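Putative endonuclease/exonuclease/phosphatase family protein (Bacteroides thetaiotaomicron, PDB 3MPR) is probably a metal-dependent nuclease or phosphoesterase of the DNase I-like endonuclease/exonuclease/phosphatase family, its natural substrate not established. Local coordinates at residues 24-38 / 273-285. Sequence-based numbering, arbitrary orientation.
Sequences RGDGWGQRYPVIAQM and EARTPSDHFPVKV
P277 fits its ring against helix 28-41, where M38 and V34 meet the same ring carbon. M38 SE lies 3.7 Å from P277 CG, and V34 CG1 comes within 3.8 Å of it, both side chains crossing the ring at about a right angle. V34 CG1 lies opposite the backbone N (chi1 -176°), which brings this methyl to the proline. I35 CG1 approaches P277 CB. The compact, apolar ring suits this patch, its carbonyl O left to accept from R31. The long, flexible methionine side chain (selenomethionine in the crystal) bends at chi3 (64°), carrying M38 CE to P282 CG at 3.6 Å.

R31 satisfies backbone carbonyls beside this patch. Its NH1 donates to P277 O at 2.8 Å, nearly straight at 165° and in the planes of both guanidinium and carbonyl, while NE reaches back to D26 O. L14 O and R15 O take further bonds.

Farther along, R275 clasps the turn after helix 19-24. Arginine suits the place through its several N-H groups and flat face: NH1 serves R24 O (2.9 Å) and D26 OD1 (3.0 Å), the latter a salt bridge met from above the carboxylate plane, G25 O lies over one face, and NE bonds S250 OG. G25 closes a Schellman motif with positive phi, and a side chain there would run into R275 NH2. A leucine in place of R275 would probably leave D26 without its charge partner and the turn less firmly held. Two waters, both donating to D26 OD1, link it to T276 N and O.

S278 lies about 7 Å, side chain to side chain, from E51, which binds magnesium in a structure of this protein, though not in this chain. Apolar packing and R31 thus join helix 28-41 to the loop after strand 272-275, while R275, ending that strand, ties down the turn before the helix by charge.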
# COMPACT_ATOMS: atom_id res chain seq x y z
N ARG A 24 -20.44 16.61 7.01
CA ARG A 24 -20.67 15.42 6.19
C ARG A 24 -20.02 14.15 6.76
O ARG A 24 -20.21 13.06 6.22
CB ARG A 24 -20.20 15.63 4.76
CG ARG A 24 -21.04 16.63 3.96
CD ARG A 24 -20.59 16.69 2.50
NE ARG A 24 -19.35 17.45 2.35
CZ ARG A 24 -19.31 18.76 2.12
NH1 ARG A 24 -20.43 19.47 2.01
NH2 ARG A 24 -18.14 19.38 2.00
N GLY A 25 -19.26 14.29 7.83
CA GLY A 25 -18.58 13.16 8.43
C GLY A 25 -17.19 12.95 7.85
O GLY A 25 -16.55 11.93 8.11
N ASP A 26 -16.72 13.92 7.06
CA ASP A 26 -15.37 13.88 6.49
C ASP A 26 -14.50 14.94 7.12
O ASP A 26 -13.68 15.57 6.44
CB ASP A 26 -15.42 14.12 4.98
CG ASP A 26 -16.16 13.02 4.23
OD1 ASP A 26 -15.83 11.81 4.39
OD2 ASP A 26 -17.10 13.37 3.48
N GLY A 27 -14.67 15.15 8.42
CA GLY A 27 -13.95 16.20 9.11
C GLY A 27 -12.46 15.95 9.24
O GLY A 27 -12.02 14.82 9.40
N TRP A 28 -11.68 17.03 9.16
CA TRP A 28 -10.23 16.96 9.30
C TRP A 28 -9.80 16.15 10.52
O TRP A 28 -8.94 15.28 10.41
CB TRP A 28 -9.62 18.36 9.36
CG TRP A 28 -8.14 18.41 9.65
CD1 TRP A 28 -7.54 18.91 10.78
CD2 TRP A 28 -7.08 17.94 8.81
NE1 TRP A 28 -6.17 18.78 10.69
CE2 TRP A 28 -5.87 18.19 9.49
CE3 TRP A 28 -7.03 17.34 7.55
CZ2 TRP A 28 -4.62 17.86 8.94
CZ3 TRP A 28 -5.80 17.00 7.01
CH2 TRP A 28 -4.61 17.26 7.71
N GLY A 29 -10.41 16.42 11.67
CA GLY A 29 -9.97 15.80 12.91
C GLY A 29 -10.09 14.29 12.90
O GLY A 29 -9.29 13.58 13.51
N GLN A 30 -11.10 13.79 12.20
CA GLN A 30 -11.31 12.36 12.05
C GLN A 30 -10.39 11.75 10.98
O GLN A 30 -9.93 10.62 11.12
CB GLN A 30 -12.79 12.13 11.69
CG GLN A 30 -13.16 10.71 11.31
CD GLN A 30 -14.66 10.54 11.14
OE1 GLN A 30 -15.40 10.51 12.12
NE2 GLN A 30 -15.11 10.40 9.89
N ARG A 31 -10.09 12.53 9.94
CA ARG A 31 -9.39 12.02 8.75
C ARG A 31 -7.89 11.97 8.91
O ARG A 31 -7.24 11.02 8.47
CB ARG A 31 -9.64 12.94 7.54
CG ARG A 31 -11.05 13.00 7.05
CD ARG A 31 -11.13 13.67 5.68
NE ARG A 31 -10.89 15.12 5.68
CZ ARG A 31 -9.77 15.68 5.24
NH1 ARG A 31 -8.76 14.92 4.79
NH2 ARG A 31 -9.65 17.01 5.24
N TYR A 32 -7.31 13.03 9.48
CA TYR A 32 -5.87 13.19 9.42
C TYR A 32 -5.04 12.12 10.14
O TYR A 32 -3.95 11.79 9.70
CB TYR A 32 -5.43 14.63 9.78
CG TYR A 32 -5.10 14.91 11.23
CD1 TYR A 32 -3.92 14.46 11.80
CD2 TYR A 32 -5.96 15.67 12.02
CE1 TYR A 32 -3.61 14.73 13.13
CE2 TYR A 32 -5.67 15.94 13.34
CZ TYR A 32 -4.50 15.48 13.89
OH TYR A 32 -4.22 15.77 15.20
N PRO A 33 -5.57 11.55 11.24
CA PRO A 33 -4.79 10.47 11.84
C PRO A 33 -4.63 9.30 10.87
O PRO A 33 -3.58 8.65 10.88
CB PRO A 33 -5.63 10.07 13.05
CG PRO A 33 -6.37 11.35 13.42
CD PRO A 33 -6.72 11.94 12.07
N VAL A 34 -5.63 9.04 10.03
CA VAL A 34 -5.53 7.99 9.00
C VAL A 34 -4.54 8.38 7.90
O VAL A 34 -3.70 7.58 7.48
CB VAL A 34 -6.92 7.69 8.38
CG1 VAL A 34 -6.83 6.53 7.39
CG2 VAL A 34 -7.92 7.36 9.49
N ILE A 35 -4.63 9.62 7.42
CA ILE A 35 -3.64 10.16 6.49
C ILE A 35 -2.22 9.93 7.01
O ILE A 35 -1.36 9.44 6.28
CB ILE A 35 -3.88 11.66 6.21
CG1 ILE A 35 -5.20 11.88 5.48
CG2 ILE A 35 -2.69 12.28 5.44
CD1 ILE A 35 -5.61 13.36 5.33
N ALA A 36 -1.97 10.27 8.27
CA ALA A 36 -0.63 10.10 8.85
C ALA A 36 -0.21 8.64 8.87
O ALA A 36 0.92 8.31 8.52
CB ALA A 36 -0.54 10.71 10.26
N GLN A 37 -1.12 7.76 9.29
CA GLN A 37 -0.84 6.32 9.20
C GLN A 37 -0.46 5.86 7.79
O GLN A 37 0.44 5.04 7.63
CB GLN A 37 -2.00 5.48 9.75
CG GLN A 37 -2.05 5.44 11.29
CD GLN A 37 -2.33 4.04 11.81
OE1 GLN A 37 -3.48 3.61 11.87
NE2 GLN A 37 -1.27 3.31 12.18
N MSE A 38 -1.14 6.37 6.76
CA MSE A 38 -0.80 5.97 5.39
C MSE A 38 0.62 6.40 5.00
O MSE A 38 1.36 5.63 4.38
CB MSE A 38 -1.78 6.54 4.38
CG MSE A 38 -3.20 6.04 4.55
SE MSE A 38 -4.34 6.64 3.08
CE MSE A 38 -3.44 5.72 1.63
N GLU A 273 -19.84 2.86 7.28
CA GLU A 273 -19.64 3.21 5.89
C GLU A 273 -18.17 3.50 5.62
O GLU A 273 -17.44 3.94 6.50
CB GLU A 273 -20.49 4.42 5.49
CG GLU A 273 -20.13 5.71 6.20
CD GLU A 273 -21.12 6.83 5.88
OE1 GLU A 273 -21.08 7.36 4.74
OE2 GLU A 273 -21.95 7.18 6.75
N ALA A 274 -17.75 3.24 4.39
CA ALA A 274 -16.38 3.54 4.00
C ALA A 274 -16.20 5.04 3.92
O ALA A 274 -17.13 5.76 3.54
CB ALA A 274 -16.06 2.90 2.66
N ARG A 275 -15.01 5.51 4.29
CA ARG A 275 -14.65 6.92 4.21
C ARG A 275 -13.28 7.00 3.57
O ARG A 275 -12.42 6.17 3.87
CB ARG A 275 -14.53 7.52 5.62
CG ARG A 275 -15.82 7.63 6.40
CD ARG A 275 -16.59 8.86 5.95
NE ARG A 275 -17.85 9.00 6.67
CZ ARG A 275 -18.74 9.96 6.41
NH1 ARG A 275 -18.49 10.86 5.46
NH2 ARG A 275 -19.88 10.02 7.10
N THR A 276 -13.05 7.99 2.71
CA THR A 276 -11.72 8.17 2.14
C THR A 276 -10.96 9.15 3.03
O THR A 276 -11.54 10.12 3.52
CB THR A 276 -11.79 8.67 0.69
OG1 THR A 276 -12.52 9.90 0.64
CG2 THR A 276 -12.46 7.63 -0.20
N PRO A 277 -9.66 8.89 3.26
CA PRO A 277 -8.87 9.75 4.15
C PRO A 277 -8.78 11.19 3.63
O PRO A 277 -8.69 12.11 4.44
CB PRO A 277 -7.50 9.08 4.15
CG PRO A 277 -7.80 7.63 3.88
CD PRO A 277 -8.95 7.66 2.90
N SER A 278 -8.81 11.38 2.32
CA SER A 278 -8.98 12.71 1.75
C SER A 278 -9.86 12.61 0.52
O SER A 278 -10.24 11.52 0.13
CB SER A 278 -7.64 13.35 1.39
OG SER A 278 -7.87 14.63 0.83
N ASP A 279 -10.20 13.74 -0.09
CA ASP A 279 -11.01 13.66 -1.30
C ASP A 279 -10.18 13.43 -2.56
O ASP A 279 -10.71 13.37 -3.68
CB ASP A 279 -12.00 14.83 -1.43
CG ASP A 279 -11.33 16.16 -1.68
OD1 ASP A 279 -10.12 16.28 -1.40
OD2 ASP A 279 -12.02 17.08 -2.16
N HIS A 280 -8.87 13.27 -2.38
CA HIS A 280 -8.04 12.66 -3.42
C HIS A 280 -7.44 11.36 -2.87
O HIS A 280 -7.41 11.14 -1.66
CB HIS A 280 -6.88 13.57 -3.82
CG HIS A 280 -7.30 14.86 -4.47
ND1 HIS A 280 -8.08 15.80 -3.83
CD2 HIS A 280 -7.01 15.37 -5.69
CE1 HIS A 280 -8.26 16.84 -4.64
NE2 HIS A 280 -7.62 16.60 -5.77
N PHE A 281 -6.94 10.52 -3.77
CA PHE A 281 -6.07 9.42 -3.36
C PHE A 281 -4.63 9.88 -3.47
O PHE A 281 -4.30 10.61 -4.39
CB PHE A 281 -6.27 8.21 -4.27
CG PHE A 281 -7.65 7.62 -4.19
CD1 PHE A 281 -8.16 7.21 -2.97
CD2 PHE A 281 -8.42 7.47 -5.32
CE1 PHE A 281 -9.42 6.67 -2.89
CE2 PHE A 281 -9.69 6.93 -5.24
CZ PHE A 281 -10.19 6.53 -4.02
N PRO A 282 -3.75 9.42 -2.55
CA PRO A 282 -2.33 9.73 -2.72
C PRO A 282 -1.75 9.02 -3.94
O PRO A 282 -2.15 7.91 -4.27
CB PRO A 282 -1.69 9.17 -1.45
CG PRO A 282 -2.63 8.17 -0.94
CD PRO A 282 -4.02 8.60 -1.35
N VAL A 283 -0.81 9.67 -4.61
CA VAL A 283 -0.07 9.03 -5.67
C VAL A 283 1.32 8.74 -5.11
O VAL A 283 2.00 9.64 -4.63
CB VAL A 283 0.08 9.96 -6.90
CG1 VAL A 283 1.06 9.36 -7.91
CG2 VAL A 283 -1.29 10.23 -7.55
N LYS A 284 1.74 7.48 -5.16
CA LYS A 284 3.03 7.09 -4.60
C LYS A 284 3.93 6.58 -5.72
O LYS A 284 3.55 5.70 -6.49
CB LYS A 284 2.85 6.00 -3.53
CG LYS A 284 4.15 5.36 -3.10
CD LYS A 284 3.94 4.23 -2.10
CE LYS A 284 5.18 3.32 -2.04
NZ LYS A 284 5.13 2.37 -0.87
N VAL A 285 5.14 7.14 -5.81
CA VAL A 285 6.07 6.76 -6.87
C VAL A 285 7.44 6.39 -6.30
O VAL A 285 7.96 7.08 -5.42
CB VAL A 285 6.23 7.89 -7.91
CG1 VAL A 285 7.40 7.60 -8.88
CG2 VAL A 285 4.90 8.09 -8.68
O HOH W 1 -13.35 11.09 5.32
O HOH W 2 -15.49 9.68 2.60